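Local coordinates for Arf-GAP (Mus musculus, PDB 5C79), which activates GTP hydrolysis by Arf1 in a phosphatidylinositol 4,5-bisphosphate-dependent manner and, through the PH domain described here, binds that lipid, at residues G38-G43 with A62-I67; F44-S49 with H109-D114; L82-C87 with T126-E131; K97-I102 with Q116-W121. One frame throughout, in Å; residues are numbered along the deposited sequence.

Contact 1: G38-G43 with A62-I67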
# COMPACT_ATOMS: atom_id res chain seq x y z
N GLY A 38 -0.30 14.20 1.38
CA GLY A 38 -0.52 14.35 -0.05
C GLY A 38 -1.07 13.07 -0.70
O GLY A 38 -1.65 12.21 -0.06
N SER A 39 -0.83 12.97 -2.00
CA SER A 39 -1.28 11.81 -2.78
C SER A 39 -0.14 10.98 -3.38
O SER A 39 -0.42 10.02 -4.11
CB SER A 39 -2.20 12.29 -3.91
OG SER A 39 -1.53 13.22 -4.75
N GLU A 40 1.10 11.34 -3.06
CA GLU A 40 2.30 10.62 -3.45
C GLU A 40 3.14 10.30 -2.22
O GLU A 40 3.16 11.06 -1.25
CB GLU A 40 3.15 11.46 -4.41
CG GLU A 40 2.46 11.82 -5.69
CD GLU A 40 3.30 12.69 -6.62
OE1 GLU A 40 4.43 13.08 -6.28
OE2 GLU A 40 2.80 13.02 -7.72
N LYS A 41 3.81 9.15 -2.26
CA LYS A 41 4.72 8.74 -1.20
C LYS A 41 5.71 7.70 -1.75
O LYS A 41 5.32 6.82 -2.52
CB LYS A 41 3.94 8.11 -0.04
CG LYS A 41 4.75 7.73 1.19
CD LYS A 41 3.85 7.27 2.30
CE LYS A 41 4.60 6.77 3.51
NZ LYS A 41 5.24 7.90 4.25
N LYS A 42 6.97 7.81 -1.31
CA LYS A 42 8.01 6.83 -1.59
C LYS A 42 8.43 6.26 -0.26
O LYS A 42 8.73 7.02 0.68
CB LYS A 42 9.22 7.50 -2.24
CG LYS A 42 8.91 8.14 -3.59
CD LYS A 42 10.15 8.78 -4.20
CE LYS A 42 9.81 9.54 -5.47
NZ LYS A 42 11.04 10.17 -6.02
N GLY A 43 8.47 4.95 -0.15
CA GLY A 43 8.92 4.36 1.08
C GLY A 43 9.05 2.85 1.02
O GLY A 43 9.35 2.28 -0.03
N ALA A 62 5.88 2.68 -3.77
CA ALA A 62 5.66 4.08 -4.09
C ALA A 62 4.24 4.28 -4.64
O ALA A 62 3.75 3.44 -5.39
CB ALA A 62 6.69 4.57 -5.10
N VAL A 63 3.67 5.42 -4.31
CA VAL A 63 2.39 5.86 -4.85
C VAL A 63 2.56 7.12 -5.70
O VAL A 63 3.17 8.12 -5.27
CB VAL A 63 1.36 6.17 -3.76
CG1 VAL A 63 0.03 6.59 -4.40
CG2 VAL A 63 1.16 4.96 -2.87
N LYS A 64 2.08 7.04 -6.93
CA LYS A 64 2.14 8.17 -7.87
C LYS A 64 1.14 7.92 -8.99
O LYS A 64 0.96 6.80 -9.44
CB LYS A 64 3.53 8.36 -8.46
CG LYS A 64 3.77 9.76 -9.01
CD LYS A 64 5.24 10.09 -9.16
CE LYS A 64 5.43 11.37 -9.96
NZ LYS A 64 6.88 11.62 -10.15
N ASN A 65 0.51 9.00 -9.44
CA ASN A 65 -0.49 8.92 -10.52
C ASN A 65 -1.56 7.84 -10.33
O ASN A 65 -1.94 7.17 -11.29
CB ASN A 65 0.21 8.70 -11.88
CG ASN A 65 1.31 9.70 -12.15
OD1 ASN A 65 2.44 9.30 -12.39
ND2 ASN A 65 1.02 10.96 -12.07
N GLY A 66 -2.04 7.67 -9.10
CA GLY A 66 -3.10 6.74 -8.80
C GLY A 66 -2.71 5.28 -8.81
O GLY A 66 -3.58 4.41 -8.80
N ILE A 67 -1.41 5.03 -8.80
CA ILE A 67 -0.85 3.68 -8.86
C ILE A 67 0.08 3.41 -7.68
O ILE A 67 0.95 4.21 -7.38
CB ILE A 67 -0.06 3.47 -10.16
CG1 ILE A 67 -0.96 3.63 -11.38
CG2 ILE A 67 0.59 2.09 -10.23
CD1 ILE A 67 -0.22 3.71 -12.71
O HOH W 1 -1.25 9.42 -6.62
O HOH W 2 0.50 11.81 -8.67
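Lys41 and Val63 meet as an antiparallel hydrogen-bonded pair, which carries both of the direct backbone bonds between the segments. Val63 N donates to Lys41 O over 2.8 Å in a nearly straight bond (166°), whereas the return bond from Lys41 N to Val63 O is longer, at 3.2 Å, and more bent, its donor lying off the carbonyl plane. Each of these oxygens also receives a CA-H...O contact, Ala62 CA lying 3.2 Å from Lys41 O and Glu40 CA against Val63 O. The side chain of Val63 is buried: CG1, anti to the backbone N (chi1 -179°), reaches Ser39 O at 3.5 Å, while CG2 helps pack the residue against Trp121 of the helix 115-135. Lys41 emerges on the same face as Val63, and its amine runs on to a salt bridge with Asp117. The two segments belong to the hairpin of strands 41-48 and 56-64, the first two strands of the PH domain, and the second strand leaves the pairing through a type I' turn, Lys64 to Ile67. Beyond the ladder the fit is looser. The extended chains of Glu40 and Lys64 cross obliquely at the surface, and Glu40 OE2 lies 3.6 Å from Lys64 CG; the charged ends are not in contact, with 4.8 Å between Glu40 OE1 and Lys64 NZ. Water fills in where direct bonds stop. One molecule donates to Ser39 O and accepts from Gly66 N. A second donates to Glu40 OE2 and accepts from Asn65 N, which ties the turn to the incoming chain.

Contact 2: F44-S49 with H109-D114. With PBU ((2R)-3-{[(R)-hydroxy{[(1R,2R,3S,4R,5R,6S)-2,3,6-trihydroxy-4,5-bis(phosphonooxy)cyclohexyl]oxy}phosphoryl]oxy}propane-1 ,2-diyl dibutanoate), chain C.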
# COMPACT_ATOMS: atom_id res chain seq x y z
N PHE A 44 8.79 2.25 2.15
CA PHE A 44 8.81 0.80 2.31
C PHE A 44 7.58 0.35 3.07
O PHE A 44 7.03 1.07 3.90
CB PHE A 44 10.06 0.40 3.07
CG PHE A 44 11.34 0.72 2.35
CD1 PHE A 44 11.97 1.96 2.52
CD2 PHE A 44 11.89 -0.19 1.50
CE1 PHE A 44 13.15 2.25 1.84
CE2 PHE A 44 13.06 0.09 0.82
CZ PHE A 44 13.68 1.32 0.98
N LEU A 45 7.13 -0.85 2.74
CA LEU A 45 6.10 -1.55 3.50
C LEU A 45 6.57 -2.99 3.73
O LEU A 45 7.30 -3.53 2.91
CB LEU A 45 4.78 -1.58 2.73
CG LEU A 45 3.98 -0.27 2.79
CD1 LEU A 45 2.84 -0.35 1.79
CD2 LEU A 45 3.46 0.04 4.17
N LEU A 46 6.21 -3.57 4.87
CA LEU A 46 6.34 -5.02 5.07
C LEU A 46 5.18 -5.68 4.32
O LEU A 46 4.05 -5.27 4.48
CB LEU A 46 6.30 -5.36 6.56
CG LEU A 46 7.41 -4.79 7.41
CD1 LEU A 46 7.14 -5.05 8.88
CD2 LEU A 46 8.73 -5.41 6.99
N LYS A 47 5.48 -6.68 3.49
CA LYS A 47 4.47 -7.45 2.76
C LYS A 47 4.56 -8.89 3.22
O LYS A 47 5.63 -9.47 3.16
CB LYS A 47 4.69 -7.35 1.27
CG LYS A 47 3.78 -8.35 0.50
CD LYS A 47 3.88 -8.34 -0.99
CE LYS A 47 5.20 -8.80 -1.54
NZ LYS A 47 5.49 -10.25 -1.61
N LYS A 48 3.46 -9.44 3.71
CA LYS A 48 3.48 -10.82 4.24
C LYS A 48 3.59 -11.84 3.10
O LYS A 48 2.81 -11.77 2.13
CB LYS A 48 2.24 -11.14 5.06
CG LYS A 48 2.46 -12.35 5.96
CD LYS A 48 1.27 -12.69 6.81
CE LYS A 48 1.03 -11.74 7.97
NZ LYS A 48 2.11 -11.84 9.00
N SER A 49 4.56 -12.76 3.21
CA SER A 49 4.63 -13.90 2.31
C SER A 49 3.53 -14.90 2.69
O SER A 49 2.86 -14.77 3.71
CB SER A 49 5.99 -14.60 2.41
OG SER A 49 6.13 -15.28 3.63
N HIS A 109 -1.24 -8.21 2.19
CA HIS A 109 -1.23 -7.95 3.64
C HIS A 109 0.00 -7.12 3.90
O HIS A 109 1.12 -7.63 3.72
CB HIS A 109 -1.17 -9.22 4.48
CG HIS A 109 -2.25 -10.17 4.13
ND1 HIS A 109 -3.58 -9.88 4.34
CD2 HIS A 109 -2.22 -11.37 3.50
CE1 HIS A 109 -4.32 -10.89 3.91
NE2 HIS A 109 -3.52 -11.80 3.39
N PHE A 110 -0.19 -5.88 4.32
CA PHE A 110 0.92 -4.96 4.56
C PHE A 110 1.03 -4.62 6.03
O PHE A 110 0.06 -4.72 6.78
CB PHE A 110 0.73 -3.64 3.80
CG PHE A 110 0.88 -3.75 2.30
CD1 PHE A 110 2.07 -4.17 1.71
CD2 PHE A 110 -0.18 -3.41 1.46
CE1 PHE A 110 2.21 -4.22 0.35
CE2 PHE A 110 -0.05 -3.46 0.08
CZ PHE A 110 1.14 -3.88 -0.49
N GLN A 111 2.22 -4.22 6.43
CA GLN A 111 2.45 -3.61 7.75
C GLN A 111 3.38 -2.44 7.61
O GLN A 111 4.45 -2.53 6.98
CB GLN A 111 2.92 -4.65 8.76
CG GLN A 111 3.01 -4.13 10.18
CD GLN A 111 3.39 -5.18 11.18
OE1 GLN A 111 4.52 -5.21 11.68
NE2 GLN A 111 2.43 -6.04 11.51
N ALA A 112 2.98 -1.31 8.20
CA ALA A 112 3.84 -0.13 8.26
C ALA A 112 4.82 -0.24 9.43
O ALA A 112 4.67 -1.07 10.32
CB ALA A 112 3.00 1.13 8.42
N GLU A 113 5.78 0.67 9.45
CA GLU A 113 6.77 0.75 10.56
C GLU A 113 6.22 1.03 11.95
O GLU A 113 6.65 0.42 12.94
CB GLU A 113 7.81 1.81 10.22
CG GLU A 113 9.09 1.79 11.06
CD GLU A 113 10.02 2.94 10.70
OE1 GLU A 113 9.89 3.51 9.56
OE2 GLU A 113 10.88 3.27 11.55
N ASP A 114 5.34 2.00 12.02
CA ASP A 114 4.62 2.32 13.24
C ASP A 114 3.26 2.94 12.91
O ASP A 114 2.91 3.03 11.74
CB ASP A 114 5.48 3.24 14.12
CG ASP A 114 5.89 4.50 13.41
OD1 ASP A 114 5.26 4.95 12.43
OD2 ASP A 114 6.89 5.08 13.87
P1 PBU C . 11.21 -16.17 -0.53
P4 PBU C . 4.23 -13.27 -3.06
P5 PBU C . 8.29 -10.83 -4.31
C3' PBU C . 11.83 -18.61 0.12
C2' PBU C . 11.16 -19.82 -0.51
O2' PBU C . 10.31 -20.45 0.47
C1' PBU C . 12.25 -20.70 -1.14
O1' PBU C . 11.75 -21.17 -2.38
C1 PBU C . 9.00 -14.98 -1.52
O1 PBU C . 10.07 -15.92 -1.66
C2 PBU C . 7.66 -15.66 -1.13
O2 PBU C . 7.18 -16.65 -2.03
C3 PBU C . 6.57 -14.64 -1.10
O3 PBU C . 5.30 -15.29 -0.81
C4 PBU C . 6.61 -13.88 -2.43
O4 PBU C . 5.60 -12.96 -2.35
C5 PBU C . 7.86 -13.09 -2.75
O5 PBU C . 7.82 -12.35 -4.00
C6 PBU C . 8.94 -14.13 -2.80
O6 PBU C . 10.10 -13.37 -3.01
C7 PBU C . 10.97 -21.13 1.59
O7 PBU C . 11.42 -20.50 2.53
C8 PBU C . 11.02 -22.64 1.60
C9 PBU C . 9.73 -23.14 2.23
C10 PBU C . 8.56 -22.50 1.53
C11 PBU C . 12.37 -20.91 -3.66
O11 PBU C . 13.06 -19.92 -3.84
C12 PBU C . 12.16 -21.92 -4.76
C13 PBU C . 12.59 -23.28 -4.24
C14 PBU C . 11.48 -23.97 -3.48
O41 PBU C . 3.33 -14.19 -2.24
O42 PBU C . 4.70 -13.67 -4.45
O43 PBU C . 3.58 -11.92 -2.92
O51 PBU C . 7.44 -10.58 -5.54
O52 PBU C . 7.74 -10.10 -3.09
O53 PBU C . 9.73 -10.55 -4.45
OP1 PBU C . 11.79 -17.60 -0.88
OP2 PBU C . 10.55 -16.09 0.84
OP3 PBU C . 12.44 -15.34 -0.80
O HOH W 3 6.33 1.58 6.56
O HOH W 4 0.50 -10.29 1.22
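Leu45 lies across the ring of Phe110 at about a right angle, its CD1 over one face, 4.0 Å from the ring centroid and 16° off the normal, in a CH-pi contact. Leu45 CG stands anti to the carbonyl carbon (chi1 -78°), an orientation that places CD1 above the ring while CD2 reaches Ala112. Leu46 O sits at the ring edge, in its plane, 3.6 Å from Phe110 CD1. On the other face of the sheet Leu46 and Gln111 lie side by side and point the same way, with Leu46 CD1 3.8 Å from Gln111 OE1; Gln111 NE2 is hydrogen-bonded to Ser98 OG. Beneath these side chains the antiparallel strands exchange bonds between Leu46 and Gln111, and Lys48 N adds a third, nearly straight bond (170°) to His109 O. Lys47 lies on the same side of the sheet as Phe110, and its CB meets the ring obliquely, but its chain bends at chi3 and chi4 and turns away to the phosphoinositide. There Lys47 NZ donates to O52 of the 5-phosphate at 2.7 Å and to O43 of the 4-phosphate at 2.9 Å. Arg53, Arg59 and Arg106 also bond to the lipid. One lysine thus spans both phosphates, its root packed against an aromatic ring of the core; the paired anionic groups would be expected to favour its protonated form, consistent with recognition of the 4,5-bisphosphate.

Contact 3: L82-C87 with T126-E131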
# COMPACT_ATOMS: atom_id res chain seq x y z
N LEU A 82 -0.43 -1.57 -9.06
CA LEU A 82 -1.80 -1.70 -8.61
C LEU A 82 -2.52 -0.39 -8.90
O LEU A 82 -2.10 0.68 -8.48
CB LEU A 82 -1.88 -2.06 -7.14
CG LEU A 82 -1.31 -3.42 -6.74
CD1 LEU A 82 -1.60 -3.62 -5.27
CD2 LEU A 82 -1.91 -4.56 -7.56
N ASN A 83 -3.60 -0.50 -9.65
CA ASN A 83 -4.48 0.65 -9.96
C ASN A 83 -5.38 0.88 -8.74
O ASN A 83 -6.24 0.05 -8.39
CB ASN A 83 -5.32 0.34 -11.22
CG ASN A 83 -6.49 1.30 -11.42
OD1 ASN A 83 -6.55 2.37 -10.82
ND2 ASN A 83 -7.48 0.86 -12.23
N LEU A 84 -5.15 1.99 -8.05
CA LEU A 84 -5.87 2.22 -6.78
C LEU A 84 -7.37 2.47 -6.93
O LEU A 84 -8.13 2.26 -5.98
CB LEU A 84 -5.21 3.32 -5.97
CG LEU A 84 -3.77 3.02 -5.49
CD1 LEU A 84 -3.15 4.24 -4.86
CD2 LEU A 84 -3.76 1.85 -4.52
N LEU A 85 -7.83 2.78 -8.13
CA LEU A 85 -9.30 2.81 -8.36
C LEU A 85 -10.03 1.51 -8.11
O LEU A 85 -11.22 1.50 -7.80
CB LEU A 85 -9.61 3.30 -9.77
CG LEU A 85 -9.54 4.80 -9.98
CD1 LEU A 85 -9.60 5.11 -11.46
CD2 LEU A 85 -10.69 5.49 -9.24
N THR A 86 -9.35 0.39 -8.30
CA THR A 86 -9.99 -0.90 -8.18
C THR A 86 -9.40 -1.71 -7.05
O THR A 86 -9.42 -2.93 -7.07
CB THR A 86 -9.93 -1.62 -9.54
OG1 THR A 86 -8.56 -1.69 -10.02
CG2 THR A 86 -10.78 -0.89 -10.51
N CYS A 87 -8.83 -0.98 -6.07
CA CYS A 87 -8.39 -1.55 -4.79
C CYS A 87 -9.07 -0.94 -3.60
O CYS A 87 -9.62 0.16 -3.65
CB CYS A 87 -6.88 -1.44 -4.59
SG CYS A 87 -5.90 -2.25 -5.88
N THR A 126 -5.53 6.56 0.18
CA THR A 126 -6.87 7.15 0.09
C THR A 126 -6.96 8.40 -0.79
O THR A 126 -7.85 8.52 -1.67
CB THR A 126 -7.44 7.49 1.49
OG1 THR A 126 -7.56 6.28 2.23
CG2 THR A 126 -8.85 8.08 1.36
N ASN A 127 -6.07 9.33 -0.54
CA ASN A 127 -5.98 10.56 -1.28
C ASN A 127 -5.73 10.32 -2.77
O ASN A 127 -6.32 11.00 -3.63
CB ASN A 127 -4.86 11.42 -0.70
CG ASN A 127 -5.23 12.05 0.64
OD1 ASN A 127 -6.42 12.06 1.03
ND2 ASN A 127 -4.24 12.59 1.33
N SER A 128 -4.83 9.39 -3.04
CA SER A 128 -4.50 9.00 -4.42
C SER A 128 -5.73 8.46 -5.14
O SER A 128 -6.07 8.87 -6.26
CB SER A 128 -3.36 7.99 -4.43
OG SER A 128 -3.05 7.67 -5.77
N LYS A 129 -6.46 7.57 -4.49
CA LYS A 129 -7.67 7.01 -5.08
C LYS A 129 -8.71 8.09 -5.33
O LYS A 129 -9.37 8.11 -6.37
CB LYS A 129 -8.25 5.91 -4.18
CG LYS A 129 -9.46 5.22 -4.76
CD LYS A 129 -9.93 4.04 -3.95
CE LYS A 129 -11.06 3.27 -4.64
NZ LYS A 129 -11.54 2.23 -3.72
N GLU A 130 -8.89 8.98 -4.36
CA GLU A 130 -9.90 10.04 -4.50
C GLU A 130 -9.57 10.95 -5.68
O GLU A 130 -10.46 11.35 -6.45
CB GLU A 130 -10.05 10.82 -3.20
CG GLU A 130 -10.77 10.02 -2.13
CD GLU A 130 -10.95 10.79 -0.82
OE1 GLU A 130 -10.67 12.04 -0.76
OE2 GLU A 130 -11.37 10.12 0.15
N GLU A 131 -8.30 11.31 -5.80
CA GLU A 131 -7.84 12.10 -6.93
C GLU A 131 -8.10 11.38 -8.26
O GLU A 131 -8.65 11.99 -9.17
CB GLU A 131 -6.39 12.48 -6.79
CG GLU A 131 -5.95 13.46 -7.84
CD GLU A 131 -4.45 13.51 -7.92
OE1 GLU A 131 -3.83 12.50 -8.31
OE2 GLU A 131 -3.90 14.55 -7.53
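Lys129 reaches from the helix 115-135 across the backbone of Leu84 to Cys87, and its chain is extended throughout. With CG anti to the backbone N (chi1 -177°), the side chain leaves the helix and runs over the turn that follows strand 80-83. CB lies 4.1 Å from Leu84 O and 4.4 Å from Leu84 CB. CG comes nearer that oxygen, and CD passes it at 3.2 Å, so the middle methylenes pass over the end of that carbonyl. CE has both Leu84 O and Cys87 O near it, and also lies 3.6 Å from Leu85 O. At the tip NZ donates to Cys87 O over 2.8 Å, approaching nearly along the C=O axis (164°). A cationic amine thus ends on a backbone carbonyl, with two further carbonyl oxygens beside its last methylenes; such surroundings would probably favour the charged form. The receiving turn is shaped by an Asx turn, in which Leu85 N donates to Asn83 OD1, 3.0 Å away, from well above the carbonyl plane of the amide. Beside the lysine, Leu84 CD1 touches Ser128 OG at 3.6 Å. Leu84 also packs on Leu125 of the same helix, on Val63 of strand 56-64 and on Leu68 of strand 67-70, while Cys87 turns its side chain to Leu101 of strand 98-103: the contact thus lies where the C-terminal helix covers one end of the folded sheet.

Contact 4: K97-I102 with Q116-W121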
# COMPACT_ATOMS: atom_id res chain seq x y z
N LYS A 97 -1.07 -0.69 12.83
CA LYS A 97 0.09 -0.77 11.92
C LYS A 97 -0.11 -1.60 10.66
O LYS A 97 0.60 -1.37 9.66
CB LYS A 97 1.36 -1.28 12.58
CG LYS A 97 1.93 -0.43 13.67
CD LYS A 97 3.39 -0.78 13.94
CE LYS A 97 3.57 -2.19 14.47
NZ LYS A 97 5.03 -2.45 14.71
N SER A 98 -0.98 -2.60 10.73
CA SER A 98 -1.23 -3.51 9.62
C SER A 98 -2.43 -3.02 8.82
O SER A 98 -3.40 -2.53 9.39
CB SER A 98 -1.51 -4.93 10.07
OG SER A 98 -0.42 -5.43 10.85
N PHE A 99 -2.38 -3.22 7.51
CA PHE A 99 -3.57 -3.05 6.69
C PHE A 99 -3.51 -3.97 5.50
O PHE A 99 -2.45 -4.31 5.02
CB PHE A 99 -3.73 -1.60 6.21
CG PHE A 99 -2.61 -1.09 5.37
CD1 PHE A 99 -1.44 -0.62 5.93
CD2 PHE A 99 -2.75 -1.01 3.97
CE1 PHE A 99 -0.41 -0.11 5.12
CE2 PHE A 99 -1.75 -0.50 3.18
CZ PHE A 99 -0.58 -0.06 3.74
N ASP A 100 -4.69 -4.34 5.00
CA ASP A 100 -4.79 -5.05 3.75
C ASP A 100 -5.08 -4.10 2.60
O ASP A 100 -5.79 -3.09 2.76
CB ASP A 100 -5.91 -6.08 3.85
CG ASP A 100 -5.56 -7.26 4.70
OD1 ASP A 100 -4.42 -7.36 5.20
OD2 ASP A 100 -6.48 -8.10 4.89
N LEU A 101 -4.58 -4.47 1.44
CA LEU A 101 -5.00 -3.88 0.15
C LEU A 101 -5.63 -4.94 -0.72
O LEU A 101 -4.97 -5.88 -1.21
CB LEU A 101 -3.82 -3.21 -0.56
CG LEU A 101 -4.21 -2.37 -1.77
CD1 LEU A 101 -5.01 -1.14 -1.36
CD2 LEU A 101 -2.96 -1.95 -2.47
N ILE A 102 -6.95 -4.83 -0.86
CA ILE A 102 -7.74 -5.80 -1.61
C ILE A 102 -7.74 -5.36 -3.07
O ILE A 102 -8.24 -4.29 -3.42
CB ILE A 102 -9.19 -5.88 -1.08
CG1 ILE A 102 -9.16 -6.16 0.43
CG2 ILE A 102 -9.95 -6.99 -1.81
CD1 ILE A 102 -10.48 -5.92 1.13
N GLN A 116 2.18 6.09 13.10
CA GLN A 116 2.25 7.29 12.30
C GLN A 116 2.50 6.98 10.80
O GLN A 116 1.90 7.61 9.91
CB GLN A 116 3.32 8.23 12.85
CG GLN A 116 2.92 8.93 14.16
CD GLN A 116 2.44 10.37 13.96
OE1 GLN A 116 1.67 10.66 13.04
NE2 GLN A 116 2.88 11.28 14.85
N ASP A 117 3.41 6.06 10.51
CA ASP A 117 3.62 5.68 9.09
C ASP A 117 2.44 4.93 8.51
O ASP A 117 2.17 5.07 7.33
CB ASP A 117 4.93 4.97 8.78
CG ASP A 117 5.46 5.34 7.38
OD1 ASP A 117 5.44 6.55 6.97
OD2 ASP A 117 5.91 4.47 6.65
N TYR A 118 1.76 4.14 9.34
CA TYR A 118 0.46 3.52 9.00
C TYR A 118 -0.56 4.58 8.59
O TYR A 118 -1.18 4.47 7.54
CB TYR A 118 -0.06 2.66 10.17
CG TYR A 118 -1.53 2.30 10.28
CD1 TYR A 118 -2.42 3.13 10.98
CD2 TYR A 118 -2.04 1.10 9.75
CE1 TYR A 118 -3.75 2.78 11.11
CE2 TYR A 118 -3.36 0.75 9.91
CZ TYR A 118 -4.22 1.60 10.58
OH TYR A 118 -5.53 1.27 10.74
N ILE A 119 -0.69 5.63 9.39
CA ILE A 119 -1.62 6.74 9.09
C ILE A 119 -1.22 7.40 7.77
O ILE A 119 -2.07 7.66 6.93
CB ILE A 119 -1.72 7.79 10.21
CG1 ILE A 119 -2.49 7.21 11.42
CG2 ILE A 119 -2.47 9.04 9.76
CD1 ILE A 119 -3.92 6.78 11.17
N ALA A 120 0.07 7.62 7.59
CA ALA A 120 0.61 8.22 6.37
C ALA A 120 0.31 7.39 5.14
O ALA A 120 -0.27 7.92 4.15
CB ALA A 120 2.09 8.46 6.49
N TRP A 121 0.68 6.11 5.18
CA TRP A 121 0.38 5.21 4.03
C TRP A 121 -1.11 5.16 3.69
O TRP A 121 -1.53 5.32 2.54
CB TRP A 121 0.89 3.79 4.27
CG TRP A 121 2.29 3.65 3.89
CD1 TRP A 121 3.38 3.50 4.73
CD2 TRP A 121 2.81 3.69 2.56
NE1 TRP A 121 4.55 3.47 3.96
CE2 TRP A 121 4.21 3.54 2.63
CE3 TRP A 121 2.20 3.80 1.30
CZ2 TRP A 121 5.02 3.54 1.46
CZ3 TRP A 121 3.01 3.78 0.16
CH2 TRP A 121 4.40 3.64 0.25
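This is a buried helix-on-strand contact in which aromatic side chains pack on strand backbone and on each other, made where the start of strand 98-103 lies under the first turns of the helix 115-135. Tyr118 carries most of it. Its CG is anti to the backbone N (chi1 159°), which lays the ring over the backbone of Lys97: Lys97 N stands 3.7 Å above one face, offset toward the rim, and Lys97 C is 3.4 Å from Tyr118 CD2. Ser98 O comes instead to the ring edge, near its plane, 3.3 Å from Tyr118 CE2. Phe99 points toward the helix from the strand and touches two residues one turn apart, its CD1 lying 4.2 Å from Tyr118 CD2 and its CZ equally far from Trp121 CB. The Phe99 and Trp121 side chains cross at a slant, and the indole continues away from this strand toward Leu45 and Lys41. On neighbouring strands Phe99 also meets Phe110 and Val89, while Pro91 packs on Tyr118. The segment axes run only 22° from parallel, at 9.7 Å. Here aromatic residues fill the interface; a C-terminal helix closing one end of a strongly bent antiparallel sheet is the architecture of the PH domain.

From the N terminus, strand 41-48 enters contact 1 first, where its start pairs with strand 56-64 and closes the first hairpin, and then contact 2, where its later part meets strand 106-111. Contacts 1 and 2 therefore cross along the chain and join strand 41-48 to a neighbour on each flank. Contact 3 opens after contact 1 has closed, and its long loop, from residues 82-87 to the helix, encloses contact 4; contacts 3 and 4 both cross contact 2. Contacts 3 and 4 fasten successive parts of the helix 115-135 to the sheet. Lys41 to Asp117 connects contacts 1 and 4, and Gly66 to Leu84 connects contacts 1 and 3.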